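YUKD protein (Bacillus subtilis, PDB 2BPS) is a ubiquitin-like protein required for secretion of YukE, probably as a component or regulator of the ESX/ESAT-6-like secretion system. Local coordinates at residues A[29-32]-A[33-37]. Numbering follows the deposited sequence.
Sequences VKKV and IDIAW
Lys31 and Asp34, three residues apart near the start of helix 31-39, meet through the ends of their side chains, which cross at about a right angle. The lysine chain bends at its second torsion (chi2 -49°), and its ammonium NZ comes to lie 3.9 Å from Asp34 OD1, a long salt bridge. With CG anti to the carbonyl carbon and beside the backbone N (chi1 -60°), the carboxylate of Asp34 is turned back toward Lys30 and Lys31. Lys30 NZ, 6.6 Å from Asp34 OD1, adds a second positive charge nearby and has a long, weak ion pair with Glu64. Replacing Asp34 by alanine would probably cost the ammonium of Lys31 its nearby carboxylate and leave that end of the chain less restrained. Ile35 holds CG1 beside Lys31 O, and the aliphatic part of the lysine lies against it, Lys31 CD being 4.3 Å from Ile35 CG1.

Beneath these side chains the backbone closes the turn: Ile33 N bonds to Lys30 O, Ile35 N to Lys31 O and Ala36 N to Val32 O, with a weak bond from Asp34 N to Lys30 O. The branched side chains of Val32 and Ile33 turn to the sheet, meeting Ile7, Ile9, Ile52, Leu78 and Ile80, as expected where the helix of a ubiquitin-like beta-grasp fold packs on its sheet; Ala36, small and buried, suits the close approach to Ile80. Val32, Ile33 and Ala36 are thus buried against the sheet, while Lys31, Asp34 and the aliphatic Ile35 stay partly exposed, where solvent would probably weaken the attraction of the loosely paired charges.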
ATOM      1  N   VAL A  29       7.147   0.003   0.536  1.00 56.36           N
ATOM      2  CA  VAL A  29       5.803   0.004  -0.023  1.00 55.07           C
ATOM      3  C   VAL A  29       5.168  -1.371   0.195  1.00 54.20           C
ATOM      4  O   VAL A  29       3.959  -1.506   0.377  1.00 53.15           O
ATOM      5  CB  VAL A  29       5.858   0.332  -1.523  1.00 54.60           C
ATOM      6  CG1 VAL A  29       4.512   0.076  -2.175  1.00 55.82           C
ATOM      7  CG2 VAL A  29       6.254   1.787  -1.703  1.00 54.89           C
ATOM      8  N   LYS A  30       6.019  -2.383   0.207  1.00 53.94           N
ATOM      9  CA  LYS A  30       5.611  -3.762   0.397  1.00 53.49           C
ATOM     10  C   LYS A  30       4.867  -4.024   1.710  1.00 52.36           C
ATOM     11  O   LYS A  30       3.923  -4.819   1.740  1.00 51.13           O
ATOM     12  CB  LYS A  30       6.855  -4.643   0.306  1.00 55.95           C
ATOM     13  CG  LYS A  30       6.649  -6.099   0.644  1.00 59.71           C
ATOM     14  CD  LYS A  30       7.905  -6.905   0.329  1.00 61.98           C
ATOM     15  CE  LYS A  30       9.134  -6.307   0.997  1.00 62.38           C
ATOM     16  NZ  LYS A  30      10.351  -7.077   0.651  1.00 63.49           N
ATOM     17  N   LYS A  31       5.280  -3.360   2.791  1.00 50.53           N
ATOM     18  CA  LYS A  31       4.640  -3.564   4.095  1.00 49.70           C
ATOM     19  C   LYS A  31       3.131  -3.435   4.024  1.00 47.90           C
ATOM     20  O   LYS A  31       2.407  -4.168   4.691  1.00 46.95           O
ATOM     21  CB  LYS A  31       5.153  -2.566   5.132  1.00 51.51           C
ATOM     22  CG  LYS A  31       5.879  -3.191   6.321  1.00 53.99           C
ATOM     23  CD  LYS A  31       5.109  -4.341   6.952  1.00 54.84           C
ATOM     24  CE  LYS A  31       5.933  -4.998   8.062  1.00 55.00           C
ATOM     25  NZ  LYS A  31       5.340  -6.298   8.508  1.00 56.98           N
ATOM     26  N   VAL A  32       2.664  -2.475   3.236  1.00 45.84           N
ATOM     27  CA  VAL A  32       1.238  -2.263   3.066  1.00 44.43           C
ATOM     28  C   VAL A  32       0.573  -3.571   2.633  1.00 42.83           C
ATOM     29  O   VAL A  32      -0.569  -3.850   3.002  1.00 40.51           O
ATOM     30  CB  VAL A  32       0.956  -1.175   1.992  1.00 45.35           C
ATOM     31  CG1 VAL A  32      -0.460  -1.315   1.462  1.00 46.15           C
ATOM     32  CG2 VAL A  32       1.133   0.204   2.592  1.00 44.91           C
ATOM     33  N   ILE A  33       1.296  -4.377   1.860  1.00 41.35           N
ATOM     34  CA  ILE A  33       0.742  -5.630   1.378  1.00 41.69           C
ATOM     35  C   ILE A  33       0.657  -6.719   2.454  1.00 43.54           C
ATOM     36  O   ILE A  33      -0.346  -7.448   2.540  1.00 42.68           O
ATOM     37  CB  ILE A  33       1.532  -6.136   0.172  1.00 40.25           C
ATOM     38  CG1 ILE A  33       1.560  -5.053  -0.904  1.00 39.50           C
ATOM     39  CG2 ILE A  33       0.856  -7.357  -0.419  1.00 39.64           C
ATOM     40  CD1 ILE A  33       2.337  -5.439  -2.122  1.00 38.76           C
ATOM     41  N   ASP A  34       1.694  -6.833   3.277  1.00 44.52           N
ATOM     42  CA  ASP A  34       1.686  -7.825   4.350  1.00 45.65           C
ATOM     43  C   ASP A  34       0.495  -7.534   5.248  1.00 44.00           C
ATOM     44  O   ASP A  34      -0.316  -8.411   5.542  1.00 42.16           O
ATOM     45  CB  ASP A  34       2.971  -7.729   5.165  1.00 50.26           C
ATOM     46  CG  ASP A  34       4.209  -7.977   4.323  1.00 56.78           C
ATOM     47  OD1 ASP A  34       5.326  -7.791   4.860  1.00 60.25           O
ATOM     48  OD2 ASP A  34       4.067  -8.359   3.130  1.00 58.26           O
ATOM     49  N   ILE A  35       0.407  -6.282   5.673  1.00 42.88           N
ATOM     50  CA  ILE A  35      -0.668  -5.828   6.529  1.00 42.84           C
ATOM     51  C   ILE A  35      -2.024  -6.082   5.883  1.00 43.60           C
ATOM     52  O   ILE A  35      -2.947  -6.579   6.531  1.00 42.44           O
ATOM     53  CB  ILE A  35      -0.518  -4.327   6.819  1.00 42.87           C
ATOM     54  CG1 ILE A  35       0.819  -4.086   7.528  1.00 42.21           C
ATOM     55  CG2 ILE A  35      -1.689  -3.830   7.653  1.00 41.19           C
ATOM     56  CD1 ILE A  35       1.038  -2.660   7.945  1.00 41.69           C
ATOM     57  N   ALA A  36      -2.141  -5.744   4.605  1.00 44.38           N
ATOM     58  CA  ALA A  36      -3.391  -5.937   3.891  1.00 45.29           C
ATOM     59  C   ALA A  36      -3.883  -7.367   4.030  1.00 46.75           C
ATOM     60  O   ALA A  36      -5.040  -7.596   4.369  1.00 46.71           O
ATOM     61  CB  ALA A  36      -3.210  -5.593   2.439  1.00 45.08           C
ATOM     62  N   TRP A  37      -3.002  -8.331   3.778  1.00 49.66           N
ATOM     63  CA  TRP A  37      -3.378  -9.741   3.868  1.00 51.11           C
ATOM     64  C   TRP A  37      -3.719 -10.209   5.276  1.00 51.39           C
ATOM     65  O   TRP A  37      -4.613 -11.032   5.443  1.00 51.36           O
ATOM     66  CB  TRP A  37      -2.293 -10.623   3.226  1.00 51.49           C
ATOM     67  CG  TRP A  37      -2.676 -11.065   1.812  1.00 53.37           C
ATOM     68  CD1 TRP A  37      -3.072 -12.320   1.421  1.00 54.39           C
ATOM     69  CD2 TRP A  37      -2.825 -10.229   0.652  1.00 53.56           C
ATOM     70  NE1 TRP A  37      -3.469 -12.311   0.101  1.00 53.74           N
ATOM     71  CE2 TRP A  37      -3.325 -11.045  -0.396  1.00 53.46           C
ATOM     72  CE3 TRP A  37      -2.591  -8.871   0.396  1.00 53.40           C
ATOM     73  CZ2 TRP A  37      -3.595 -10.546  -1.677  1.00 53.48           C
ATOM     74  CZ3 TRP A  37      -2.862  -8.373  -0.885  1.00 54.20           C
ATOM     75  CH2 TRP A  37      -3.359  -9.214  -1.903  1.00 54.17           C
TER